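Local coordinates for protein aspartokinase (Synechocystis, PDB 3L76) that probably catalyses the ATP-dependent phosphorylation of the beta-carboxyl group of aspartate, and binds lysine and threonine at its ACT domains, at residues E196-E201 / V533-I538; M202-S207 / S392-S397; I226-R231 / T240-P245. All coordinates share one frame; numbering follows the deposited sequence. Where two conformers were deposited one is given.

From the N terminus, the chain first reaches strand 196-198 and helix 199-204 of the amino acid kinase domain, which supply the first segments of contacts 1 and 2. Contact 3 closes the shortest loop, a hairpin of strands 228-232 and 240-243 within the kinase sheet. Contact 2 closes the next, bringing 392-397 of one ACT domain back to 202-207, and contact 1 the longest, bringing 533-538 of the last ACT domain to 196-201. The three loops are nested without crossing. Strand 196-198 pairs with strand 240-243 of contact 3, while helix 199-204 ties the kinase domain to two lysine-binding ACT domains.

Contact 1. Residues E196-E201 / V533-I538; sequences EITCDE and VGSGMI. With LYS (lysine), chain E.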
ATOM      1  N   GLU A 196       1.789  11.047 -36.969  1.00 65.05           N
ATOM      2  CA  GLU A 196       3.166  11.093 -36.505  1.00 60.12           C
ATOM      3  C   GLU A 196       3.487  12.442 -35.909  1.00 61.98           C
ATOM      4  O   GLU A 196       2.982  13.463 -36.359  1.00 56.80           O
ATOM      5  CB  GLU A 196       4.138  10.852 -37.665  1.00 52.37           C
ATOM      6  CG  GLU A 196       4.432   9.392 -37.949  1.00 81.54           C
ATOM      7  CD  GLU A 196       5.655   9.212 -38.826  1.00109.47           C
ATOM      8  OE1 GLU A 196       6.283  10.235 -39.175  1.00 98.62           O
ATOM      9  OE2 GLU A 196       5.986   8.051 -39.158  1.00128.02           O
ATOM     10  N   ILE A 197       4.344  12.442 -34.898  1.00 61.10           N
ATOM     11  CA  ILE A 197       4.905  13.676 -34.375  1.00 43.07           C
ATOM     12  C   ILE A 197       6.300  13.362 -33.848  1.00 43.42           C
ATOM     13  O   ILE A 197       6.532  12.262 -33.344  1.00 57.27           O
ATOM     14  CB  ILE A 197       4.035  14.290 -33.260  1.00 28.64           C
ATOM     15  CG1 ILE A 197       4.567  15.684 -32.888  1.00 42.27           C
ATOM     16  CG2 ILE A 197       4.006  13.385 -32.030  1.00 26.34           C
ATOM     17  CD1 ILE A 197       3.782  16.401 -31.802  1.00 41.64           C
ATOM     18  N   THR A 198       7.237  14.300 -33.984  1.00 33.18           N
ATOM     19  CA  THR A 198       8.582  14.064 -33.461  1.00 51.10           C
ATOM     20  C   THR A 198       8.647  14.335 -31.961  1.00 46.71           C
ATOM     21  O   THR A 198       7.868  15.117 -31.426  1.00 51.61           O
ATOM     22  CB  THR A 198       9.686  14.892 -34.184  1.00 44.13           C
ATOM     23  OG1 THR A 198       9.627  16.264 -33.778  1.00 40.82           O
ATOM     24  CG2 THR A 198       9.564  14.793 -35.688  1.00 26.15           C
ATOM     25  N   CYS A 199       9.569  13.663 -31.284  1.00 34.38           N
ATOM     26  CA  CYS A 199       9.803  13.924 -29.879  1.00 34.25           C
ATOM     27  C   CYS A 199       9.956  15.421 -29.670  1.00 41.63           C
ATOM     28  O   CYS A 199       9.281  16.015 -28.823  1.00 51.14           O
ATOM     29  CB  CYS A 199      11.061  13.194 -29.394  1.00 40.49           C
ATOM     30  SG  CYS A 199      10.883  11.383 -29.347  1.00 41.50           S
ATOM     31  N   ASP A 200      10.839  16.033 -30.451  1.00 42.50           N
ATOM     32  CA  ASP A 200      11.130  17.443 -30.274  1.00 42.24           C
ATOM     33  C   ASP A 200       9.879  18.297 -30.468  1.00 54.80           C
ATOM     34  O   ASP A 200       9.637  19.233 -29.702  1.00 24.76           O
ATOM     35  CB  ASP A 200      12.275  17.881 -31.182  1.00 30.15           C
ATOM     36  CG  ASP A 200      13.625  17.466 -30.644  1.00 44.91           C
ATOM     37  OD1 ASP A 200      13.756  17.357 -29.412  1.00 46.26           O
ATOM     38  OD2 ASP A 200      14.560  17.258 -31.437  1.00 50.69           O
ATOM     39  N   GLU A 201       9.077  17.946 -31.469  1.00 33.91           N
ATOM     40  CA  GLU A 201       7.828  18.638 -31.719  1.00 45.18           C
ATOM     41  C   GLU A 201       6.908  18.435 -30.543  1.00 38.69           C
ATOM     42  O   GLU A 201       6.250  19.363 -30.102  1.00 50.69           O
ATOM     43  CB  GLU A 201       7.160  18.134 -33.002  1.00 40.03           C
ATOM     44  CG  GLU A 201       7.912  18.480 -34.272  1.00 42.44           C
ATOM     45  CD  GLU A 201       7.324  17.827 -35.499  1.00 59.37           C
ATOM     46  OE1 GLU A 201       7.627  18.290 -36.614  1.00 55.55           O
ATOM     47  OE2 GLU A 201       6.566  16.850 -35.350  1.00 62.67           O
ATOM     48  N   VAL A 533       4.446  25.128 -34.060  1.00 41.45           N
ATOM     49  CA  VAL A 533       5.590  24.255 -33.840  1.00 24.77           C
ATOM     50  C   VAL A 533       5.735  23.310 -35.016  1.00 47.29           C
ATOM     51  O   VAL A 533       4.746  22.841 -35.566  1.00 43.84           O
ATOM     52  CB  VAL A 533       5.465  23.451 -32.538  1.00 38.65           C
ATOM     53  CG1 VAL A 533       6.528  22.356 -32.485  1.00 34.14           C
ATOM     54  CG2 VAL A 533       5.572  24.368 -31.320  1.00 41.47           C
ATOM     55  N   GLY A 534       6.973  23.053 -35.412  1.00 44.77           N
ATOM     56  CA  GLY A 534       7.240  22.208 -36.554  1.00 29.26           C
ATOM     57  C   GLY A 534       8.726  22.051 -36.766  1.00 46.52           C
ATOM     58  O   GLY A 534       9.452  23.036 -36.882  1.00 46.78           O
ATOM     59  N   SER A 535       9.171  20.799 -36.806  1.00 32.33           N
ATOM     60  CA  SER A 535      10.562  20.461 -37.078  1.00 48.72           C
ATOM     61  C   SER A 535      10.967  20.840 -38.500  1.00 53.74           C
ATOM     62  O   SER A 535      12.143  21.050 -38.792  1.00 56.28           O
ATOM     63  CB  SER A 535      10.786  18.959 -36.865  1.00 35.63           C
ATOM     64  OG  SER A 535      10.701  18.641 -35.487  1.00 77.66           O
ATOM     65  N   GLY A 536       9.985  20.918 -39.387  1.00 32.37           N
ATOM     66  CA  GLY A 536      10.250  21.251 -40.767  1.00 54.80           C
ATOM     67  C   GLY A 536      10.620  22.702 -41.023  1.00 55.14           C
ATOM     68  O   GLY A 536      11.030  23.038 -42.127  1.00 72.86           O
ATOM     69  N   MET A 537      10.484  23.566 -40.024  1.00 44.32           N
ATOM     70  CA  MET A 537      10.723  24.985 -40.260  1.00 53.79           C
ATOM     71  C   MET A 537      12.217  25.318 -40.276  1.00 56.85           C
ATOM     72  O   MET A 537      12.616  26.408 -40.675  1.00 65.57           O
ATOM     73  CB  MET A 537       9.933  25.868 -39.283  1.00 33.21           C
ATOM     74  CG  MET A 537      10.524  26.013 -37.886  1.00 30.54           C
ATOM     75  SD  MET A 537       9.596  27.185 -36.863  1.00 47.95           S
ATOM     76  CE  MET A 537       7.943  26.552 -36.986  1.00 34.30           C
ATOM     77  N   ILE A 538      13.037  24.354 -39.876  1.00 44.72           N
ATOM     78  CA  ILE A 538      14.484  24.512 -39.896  1.00 44.06           C
ATOM     79  C   ILE A 538      15.039  24.484 -41.328  1.00 52.81           C
ATOM     80  O   ILE A 538      14.797  23.543 -42.092  1.00 41.20           O
ATOM     81  CB  ILE A 538      15.161  23.408 -39.074  1.00 42.77           C
ATOM     82  CG1 ILE A 538      14.724  23.478 -37.611  1.00 61.46           C
ATOM     83  CG2 ILE A 538      16.660  23.516 -39.161  1.00 38.01           C
ATOM     84  CD1 ILE A 538      15.302  22.348 -36.753  1.00 34.39           C
TER
HETATM   85  N   LYS E 603      13.565  29.221 -40.292  1.00 21.76           N
HETATM   86  CA  LYS E 603      12.174  29.625 -40.441  1.00 35.84           C
HETATM   87  C   LYS E 603      12.081  30.849 -41.363  1.00 51.63           C
HETATM   88  O   LYS E 603      13.104  31.395 -41.806  1.00 31.17           O
HETATM   89  CB  LYS E 603      11.527  29.904 -39.077  1.00 32.33           C
HETATM   90  CG  LYS E 603      12.262  30.942 -38.201  1.00 25.28           C
HETATM   91  CD  LYS E 603      11.534  31.150 -36.857  1.00 39.93           C
HETATM   92  CE  LYS E 603      11.789  29.998 -35.886  1.00 25.09           C
HETATM   93  NZ  LYS E 603      13.266  29.773 -35.704  1.00 35.58           N
HETATM   94  OXT LYS E 603      10.986  31.302 -41.705  1.00 29.33           O
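The carboxylate of Glu201 reaches the backbone amide of Ser535. Glu201 sets CG beside its own backbone N (chi1 -68°) and extends beyond it, which carries OE1 across to the loop. Ser535 N donates to Glu201 OE1 at 3.0 Å. The bond is fairly straight (163°) and uses the anti lone pair, the one turned from OE2. Ser535 points its CB at the helix start, and its OG lies 3.1 Å from Thr198 OG1, a hydrogen bond in which either hydroxyl could donate; the position of the threonine oxygen is less sure. The second carboxylate oxygen turns back on its own segment: Glu201 OE2, whose place is also less sure, accepts from Thr198 N and faces Arg436, while Glu201 N gives its hydrogen to Thr198 OG1. These reciprocal bonds make a capping box, with Thr198 as N-cap of helix 199-204. One carboxylate thus serves the helix start through one oxygen and the ACT-domain loop through the other. Were this glutamate an alanine, the Ser535 amide and Arg436 would probably be left without their acceptor, and the capping box would lose its bond to Thr198 N. Beside these polar groups, Val533 lays CG1 against the helix backbone, 3.8 Å from Glu201 O. Further along the short 3-10 turn 535-537, Met537 O accepts from the amino N of bound lysine at 3.0 Å, and Met537 SD passes 3.7 Å from the ligand's CE, so the loop touching the kinase domain also lines an effector pocket. Strand 196-198 runs parallel to strand 240-243, Cys199 packs on helix 215-224, and the 533-538 loop leads from strand 520-533 toward helix 543-552.

Contact 2. Residues M202-S207 / S392-S397; sequences MLELAS and SEVKVS. With LYS (lysine), chain F.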
ATOM      1  N   MET A 202       6.869  17.207 -30.035  1.00 59.22           N
ATOM      2  CA  MET A 202       5.975  16.859 -28.942  1.00 38.96           C
ATOM      3  C   MET A 202       6.353  17.657 -27.711  1.00 50.92           C
ATOM      4  O   MET A 202       5.493  18.095 -26.948  1.00 34.70           O
ATOM      5  CB  MET A 202       6.044  15.362 -28.653  1.00 50.63           C
ATOM      6  CG  MET A 202       5.029  14.859 -27.618  1.00 37.65           C
ATOM      7  SD  MET A 202       3.318  15.056 -28.134  1.00 48.44           S
ATOM      8  CE  MET A 202       2.740  16.306 -26.984  1.00 57.42           C
ATOM      9  N   LEU A 203       7.652  17.846 -27.527  1.00 49.82           N
ATOM     10  CA  LEU A 203       8.150  18.643 -26.418  1.00 33.29           C
ATOM     11  C   LEU A 203       7.764  20.120 -26.571  1.00 46.43           C
ATOM     12  O   LEU A 203       7.284  20.737 -25.629  1.00 36.91           O
ATOM     13  CB  LEU A 203       9.669  18.482 -26.275  1.00 41.14           C
ATOM     14  CG  LEU A 203      10.156  17.098 -25.807  1.00 43.39           C
ATOM     15  CD1 LEU A 203      11.668  16.960 -25.888  1.00 23.68           C
ATOM     16  CD2 LEU A 203       9.702  16.812 -24.388  1.00 30.27           C
ATOM     17  N   GLU A 204       7.953  20.683 -27.756  1.00 50.38           N
ATOM     18  CA  GLU A 204       7.603  22.087 -27.954  1.00 56.87           C
ATOM     19  C   GLU A 204       6.090  22.290 -27.903  1.00 61.16           C
ATOM     20  O   GLU A 204       5.622  23.384 -27.610  1.00 49.95           O
ATOM     21  CB  GLU A 204       8.188  22.653 -29.254  1.00 42.85           C
ATOM     22  CG  GLU A 204       9.698  22.878 -29.225  1.00 30.71           C
ATOM     23  CD  GLU A 204      10.124  24.022 -28.301  1.00 43.77           C
ATOM     24  OE1 GLU A 204       9.302  24.511 -27.504  1.00 38.44           O
ATOM     25  OE2 GLU A 204      11.303  24.426 -28.352  1.00 30.78           O
ATOM     26  N   LEU A 205       5.336  21.226 -28.174  1.00 52.22           N
ATOM     27  CA  LEU A 205       3.875  21.278 -28.119  1.00 52.14           C
ATOM     28  C   LEU A 205       3.359  20.551 -26.876  1.00 64.10           C
ATOM     29  O   LEU A 205       2.263  19.994 -26.882  1.00 40.46           O
ATOM     30  CB  LEU A 205       3.250  20.670 -29.385  1.00 35.48           C
ATOM     31  CG  LEU A 205       3.434  21.440 -30.701  1.00 54.56           C
ATOM     32  CD1 LEU A 205       3.248  20.553 -31.942  1.00 30.98           C
ATOM     33  CD2 LEU A 205       2.510  22.656 -30.759  1.00 44.49           C
ATOM     34  N   ALA A 206       4.156  20.562 -25.814  1.00 60.54           N
ATOM     35  CA  ALA A 206       3.794  19.912 -24.553  1.00 39.42           C
ATOM     36  C   ALA A 206       2.322  20.052 -24.180  1.00 55.13           C
ATOM     37  O   ALA A 206       1.693  19.092 -23.731  1.00 68.97           O
ATOM     38  CB  ALA A 206       4.657  20.430 -23.425  1.00 41.31           C
ATOM     39  N   SER A 207       1.776  21.247 -24.357  1.00 55.82           N
ATOM     40  CA  SER A 207       0.389  21.517 -23.997  1.00 55.32           C
ATOM     41  C   SER A 207      -0.599  20.636 -24.767  1.00 64.25           C
ATOM     42  O   SER A 207      -1.651  20.278 -24.241  1.00 55.00           O
ATOM     43  CB  SER A 207       0.049  22.999 -24.216  1.00 55.27           C
ATOM     44  OG  SER A 207      -0.220  23.267 -25.583  1.00 62.32           O
ATOM     45  N   SER A 392      11.482  29.181 -25.651  1.00 35.58           N
ATOM     46  CA  SER A 392      10.423  28.315 -26.170  1.00 32.35           C
ATOM     47  C   SER A 392       9.809  27.562 -24.988  1.00 33.60           C
ATOM     48  O   SER A 392       9.916  28.004 -23.846  1.00 29.49           O
ATOM     49  CB  SER A 392      10.924  27.376 -27.294  1.00 15.12           C
ATOM     50  OG  SER A 392      11.918  26.464 -26.846  1.00 43.00           O
ATOM     51  N   GLU A 393       9.175  26.426 -25.240  1.00 40.32           N
ATOM     52  CA  GLU A 393       8.649  25.632 -24.134  1.00 31.98           C
ATOM     53  C   GLU A 393       9.750  24.942 -23.339  1.00 27.77           C
ATOM     54  O   GLU A 393       9.678  24.859 -22.127  1.00 31.71           O
ATOM     55  CB  GLU A 393       7.671  24.583 -24.642  1.00 47.01           C
ATOM     56  CG  GLU A 393       6.845  23.983 -23.541  1.00 34.24           C
ATOM     57  CD  GLU A 393       5.841  24.977 -22.995  1.00 55.55           C
ATOM     58  OE1 GLU A 393       6.035  25.484 -21.870  1.00 60.56           O
ATOM     59  OE2 GLU A 393       4.860  25.259 -23.705  1.00 46.46           O
ATOM     60  N   VAL A 394      10.793  24.504 -24.038  1.00 21.67           N
ATOM     61  CA  VAL A 394      11.813  23.659 -23.436  0.52 25.25           C
ATOM     62  C   VAL A 394      13.227  24.209 -23.640  1.00 34.75           C
ATOM     63  O   VAL A 394      14.230  23.560 -23.302  1.00 41.77           O
ATOM     64  CB  VAL A 394      11.703  22.204 -23.959  0.52 40.33           C
ATOM     65  CG1 VAL A 394      10.458  21.537 -23.406  0.52  7.15           C
ATOM     66  CG2 VAL A 394      11.677  22.183 -25.478  0.52 48.45           C
ATOM     67  N   LYS A 395      13.314  25.426 -24.166  1.00 31.88           N
ATOM     68  CA  LYS A 395      14.618  26.083 -24.311  1.00 28.24           C
ATOM     69  C   LYS A 395      14.594  27.507 -23.825  1.00 26.41           C
ATOM     70  O   LYS A 395      13.652  28.259 -24.105  1.00 35.20           O
ATOM     71  CB  LYS A 395      15.073  26.110 -25.789  1.00 18.47           C
ATOM     72  CG  LYS A 395      15.666  24.813 -26.274  1.00 51.54           C
ATOM     73  CD  LYS A 395      16.254  24.960 -27.648  1.00 35.21           C
ATOM     74  CE  LYS A 395      16.627  23.604 -28.212  1.00 31.56           C
ATOM     75  NZ  LYS A 395      17.386  23.735 -29.487  1.00 38.58           N
ATOM     76  N   VAL A 396      15.640  27.899 -23.122  1.00 17.53           N
ATOM     77  CA  VAL A 396      15.955  29.323 -23.023  1.00 40.37           C
ATOM     78  C   VAL A 396      17.246  29.640 -23.800  1.00 31.64           C
ATOM     79  O   VAL A 396      18.309  29.074 -23.537  1.00 32.29           O
ATOM     80  CB  VAL A 396      15.934  29.866 -21.560  1.00 35.51           C
ATOM     81  CG1 VAL A 396      16.232  28.780 -20.579  1.00 45.49           C
ATOM     82  CG2 VAL A 396      16.889  31.049 -21.397  1.00 23.81           C
ATOM     83  N   SER A 397      17.115  30.511 -24.802  1.00 35.15           N
ATOM     84  CA  SER A 397      18.243  30.915 -25.646  1.00 11.27           C
ATOM     85  C   SER A 397      18.744  32.308 -25.288  1.00 37.29           C
ATOM     86  O   SER A 397      17.961  33.199 -24.952  1.00 36.24           O
ATOM     87  CB  SER A 397      17.892  30.853 -27.129  1.00 30.17           C
ATOM     88  OG  SER A 397      17.357  29.594 -27.507  1.00 29.30           O
TER
HETATM   89  N   LYS F 604       9.434  27.837 -16.109  1.00 21.46           N
HETATM   90  CA  LYS F 604      10.874  28.125 -16.110  1.00 21.10           C
HETATM   91  C   LYS F 604      11.313  29.052 -14.985  1.00 42.55           C
HETATM   92  O   LYS F 604      10.464  29.765 -14.400  1.00 25.67           O
HETATM   93  CB  LYS F 604      11.313  28.691 -17.472  1.00 26.87           C
HETATM   94  CG  LYS F 604      11.162  27.704 -18.626  1.00 27.23           C
HETATM   95  CD  LYS F 604      11.184  28.379 -19.989  1.00 31.58           C
HETATM   96  CE  LYS F 604       9.809  28.891 -20.370  1.00 48.78           C
HETATM   97  NZ  LYS F 604       9.284  28.254 -21.615  1.00 28.67           N
HETATM   98  OXT LYS F 604      12.528  29.080 -14.660  1.00 21.86           O
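Glu204 bends at chi2 (-69°), after a CG set beside its backbone N, and this folds its carboxylate onto Ser392, whose OG stands between its own N and carbonyl carbon. The meeting point joins the last turn of helix 199-204, in the amino acid kinase domain, to the loop between strands 388-391 and 395-401 of an ACT domain. Both carboxylate oxygens are used, each through its syn lone pair: Glu204 OE2 accepts from Ser392 OG at 2.6 Å, and OE1 takes the amide of Glu393. The carboxylate therefore holds two consecutive residues of the loop, and OE2 also bonds to the hydroxyl of Ser564, from another ACT domain. Glu393 runs past Glu204 in the opposite direction, the two carboxylate planes 49° apart; its CB lies close to Glu204 OE1, and its CG lies over Leu203 O and the methyl of Ala206. In the conformer given, Val394 has CG2 by the Glu204 carboxylate and CG1 near Leu203 CB. Beyond the loop, Lys395 makes salt bridges to Glu265 and Glu565. The loop that Glu204 grips also belongs to a lysine pocket: the side-chain NZ of the bound lysine lies at Ser392 O, too close in the model to be relied on, with a weak bond to Glu393 O. The bound lysine is also hydrogen-bonded to Ala372, Ser472 and Val473. On the kinase-facing side of the same loop, Glu393 N donates to Glu204 OE1 at 3.0 Å, with a bent N-H...O angle of 145°.

Contact 3. Residues I226-R231 / T240-P245; sequences IPLVVR and TKVVAP
Leu228 and Val242 face each other across two antiparallel strands, their CB atoms 3.6 Å apart, with the backbones of the same pair bonded in both directions. Val242 N donates to Leu228 O at 2.8 Å; the return bond from Leu228 N to Val242 O is longer, 3.2 Å. Two residues along, Val230 and Thr240 form the next hydrogen-bonded pair, where Val230 N to Thr240 O and Thr240 N to Val230 O are both 2.7 Å. Between them Val229 and Lys241 make a non-hydrogen-bonded pair, where CA-H groups take over: Lys241 CA lies 3.4 Å from Leu228 O, and Val229 CA is equally near Thr240 O. With CG anti to the backbone N (chi1 -175°), Lys241 passes this second methylene 3.8 Å from Leu228 O on the face it shares with Val229. This is a beta hairpin within the kinase-domain sheet, the N-to-C directions of 228-231 and 240-243 lying at 157° to each other. Leu228, Val230, Thr240 and Val242 share the other face, and Val230 CG2 meets Val242 CG2 at 4.4 Å, a diagonal touch between neighbouring pairs. Over that face lies helix 215-224, whose Ala221 packs on Leu228 and Val218 on Val242, while Val212 and Leu213 cover Val230. Thr240 OG1 is held by Met194 O and the amide of Ile180. The hairpin is flanked along both edges: strand 170-175 pairs in parallel with strand 228-232, and strand 196-198 in parallel with strand 240-243.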
ATOM      1  N   ILE A 226      13.701   5.228 -28.488  1.00 42.50           N
ATOM      2  CA  ILE A 226      12.573   4.348 -28.236  1.00 54.53           C
ATOM      3  C   ILE A 226      11.319   4.828 -28.964  1.00 50.69           C
ATOM      4  O   ILE A 226      10.768   5.881 -28.647  1.00 56.45           O
ATOM      5  CB  ILE A 226      12.276   4.215 -26.729  1.00 45.56           C
ATOM      6  CG1 ILE A 226      13.560   3.933 -25.947  1.00 42.65           C
ATOM      7  CG2 ILE A 226      11.240   3.118 -26.487  1.00 34.39           C
ATOM      8  CD1 ILE A 226      14.101   2.549 -26.162  1.00 43.41           C
ATOM      9  N   PRO A 227      10.849   4.037 -29.931  1.00 60.31           N
ATOM     10  CA  PRO A 227       9.599   4.385 -30.608  1.00 48.87           C
ATOM     11  C   PRO A 227       8.458   4.443 -29.599  1.00 55.26           C
ATOM     12  O   PRO A 227       8.379   3.578 -28.723  1.00 59.18           O
ATOM     13  CB  PRO A 227       9.378   3.207 -31.563  1.00 62.52           C
ATOM     14  CG  PRO A 227      10.692   2.465 -31.618  1.00 62.65           C
ATOM     15  CD  PRO A 227      11.337   2.696 -30.299  1.00 57.92           C
ATOM     16  N   LEU A 228       7.599   5.446 -29.724  1.00 36.76           N
ATOM     17  CA  LEU A 228       6.482   5.649 -28.815  1.00 47.33           C
ATOM     18  C   LEU A 228       5.168   5.717 -29.576  1.00 60.34           C
ATOM     19  O   LEU A 228       5.136   6.106 -30.746  1.00 52.64           O
ATOM     20  CB  LEU A 228       6.649   6.955 -28.049  1.00 53.52           C
ATOM     21  CG  LEU A 228       7.222   6.902 -26.645  1.00 65.87           C
ATOM     22  CD1 LEU A 228       7.087   8.284 -26.023  1.00 54.10           C
ATOM     23  CD2 LEU A 228       6.489   5.855 -25.819  1.00 55.12           C
ATOM     24  N   VAL A 229       4.080   5.365 -28.896  1.00 54.68           N
ATOM     25  CA  VAL A 229       2.758   5.405 -29.496  1.00 55.81           C
ATOM     26  C   VAL A 229       1.701   5.789 -28.472  1.00 61.38           C
ATOM     27  O   VAL A 229       1.522   5.102 -27.466  1.00 60.02           O
ATOM     28  CB  VAL A 229       2.354   4.036 -30.058  1.00 65.21           C
ATOM     29  CG1 VAL A 229       1.089   4.170 -30.866  1.00 55.25           C
ATOM     30  CG2 VAL A 229       3.464   3.451 -30.906  1.00 82.53           C
ATOM     31  N   VAL A 230       0.999   6.885 -28.743  1.00 61.32           N
ATOM     32  CA  VAL A 230      -0.142   7.298 -27.938  1.00 54.67           C
ATOM     33  C   VAL A 230      -1.402   6.760 -28.590  1.00 63.84           C
ATOM     34  O   VAL A 230      -1.751   7.151 -29.698  1.00 70.85           O
ATOM     35  CB  VAL A 230      -0.215   8.830 -27.830  1.00 58.65           C
ATOM     36  CG1 VAL A 230      -1.422   9.254 -27.003  1.00 46.05           C
ATOM     37  CG2 VAL A 230       1.064   9.352 -27.217  1.00 37.16           C
ATOM     38  N   ARG A 231      -2.069   5.842 -27.903  1.00 69.23           N
ATOM     39  CA  ARG A 231      -3.263   5.193 -28.438  0.58 62.75           C
ATOM     40  C   ARG A 231      -4.393   5.269 -27.427  1.00 65.02           C
ATOM     41  O   ARG A 231      -4.214   5.779 -26.321  1.00 75.83           O
ATOM     42  CB  ARG A 231      -2.976   3.729 -28.786  0.58 58.69           C
ATOM     43  CG  ARG A 231      -2.091   3.537 -30.007  0.58 58.28           C
ATOM     44  CD  ARG A 231      -1.295   2.242 -29.922  0.58 57.46           C
ATOM     45  NE  ARG A 231      -1.912   1.127 -30.633  0.58 71.06           N
ATOM     46  CZ  ARG A 231      -1.368   0.517 -31.681  0.58 65.59           C
ATOM     47  NH1 ARG A 231      -0.189   0.916 -32.147  0.58 37.36           N
ATOM     48  NH2 ARG A 231      -2.003  -0.494 -32.261  0.58 65.00           N
ATOM     49  N   THR A 240      -1.281   7.863 -32.234  1.00 56.33           N
ATOM     50  CA  THR A 240      -0.249   8.794 -32.669  1.00 47.92           C
ATOM     51  C   THR A 240       1.160   8.301 -32.331  1.00 55.25           C
ATOM     52  O   THR A 240       1.501   8.071 -31.171  1.00 69.30           O
ATOM     53  CB  THR A 240      -0.457  10.195 -32.056  1.00 55.33           C
ATOM     54  OG1 THR A 240      -1.753  10.696 -32.416  1.00 64.23           O
ATOM     55  CG2 THR A 240       0.613  11.150 -32.547  1.00 42.05           C
ATOM     56  N   LYS A 241       1.973   8.145 -33.366  1.00 42.66           N
ATOM     57  CA  LYS A 241       3.336   7.665 -33.233  1.00 52.09           C
ATOM     58  C   LYS A 241       4.292   8.811 -32.896  1.00 60.57           C
ATOM     59  O   LYS A 241       4.379   9.798 -33.618  1.00 70.93           O
ATOM     60  CB  LYS A 241       3.754   6.979 -34.534  1.00 61.16           C
ATOM     61  CG  LYS A 241       5.113   6.319 -34.503  1.00 84.61           C
ATOM     62  CD  LYS A 241       5.387   5.603 -35.819  1.00 89.06           C
ATOM     63  CE  LYS A 241       4.178   4.796 -36.250  1.00 84.19           C
ATOM     64  NZ  LYS A 241       4.540   3.769 -37.260  1.00 89.11           N
ATOM     65  N   VAL A 242       5.000   8.681 -31.784  1.00 60.51           N
ATOM     66  CA  VAL A 242       5.979   9.680 -31.399  1.00 44.74           C
ATOM     67  C   VAL A 242       7.381   9.219 -31.804  1.00 50.10           C
ATOM     68  O   VAL A 242       7.945   8.290 -31.238  1.00 50.84           O
ATOM     69  CB  VAL A 242       5.910  10.008 -29.896  1.00 45.72           C
ATOM     70  CG1 VAL A 242       7.004  10.994 -29.519  1.00 57.73           C
ATOM     71  CG2 VAL A 242       4.551  10.576 -29.549  1.00 31.36           C
ATOM     72  N   VAL A 243       7.938   9.904 -32.790  1.00 50.16           N
ATOM     73  CA  VAL A 243       9.070   9.413 -33.558  1.00 50.26           C
ATOM     74  C   VAL A 243      10.404  10.010 -33.097  1.00 58.38           C
ATOM     75  O   VAL A 243      10.497  11.197 -32.791  1.00 53.74           O
ATOM     76  CB  VAL A 243       8.831   9.711 -35.056  1.00 52.16           C
ATOM     77  CG1 VAL A 243      10.046   9.378 -35.896  1.00 56.03           C
ATOM     78  CG2 VAL A 243       7.609   8.971 -35.536  1.00 40.40           C
ATOM     79  N   ALA A 244      11.436   9.178 -33.057  1.00 70.19           N
ATOM     80  CA  ALA A 244      12.728   9.586 -32.521  1.00 78.37           C
ATOM     81  C   ALA A 244      13.838   9.391 -33.557  1.00 36.87           C
ATOM     82  O   ALA A 244      13.644   8.709 -34.552  1.00 51.75           O
ATOM     83  CB  ALA A 244      13.024   8.780 -31.242  1.00100.95           C
ATOM     84  N   PRO A 245      15.022   9.967 -33.315  1.00 79.26           N
ATOM     85  CA  PRO A 245      16.137   9.611 -34.195  1.00 81.05           C
ATOM     86  C   PRO A 245      16.555   8.181 -33.887  1.00 80.15           C
ATOM     87  O   PRO A 245      16.496   7.778 -32.729  1.00 79.75           O
ATOM     88  CB  PRO A 245      17.256  10.559 -33.752  1.00 90.15           C
ATOM     89  CG  PRO A 245      16.647  11.487 -32.736  1.00 95.03           C
ATOM     90  CD  PRO A 245      15.459  10.792 -32.180  1.00 93.26           C
TER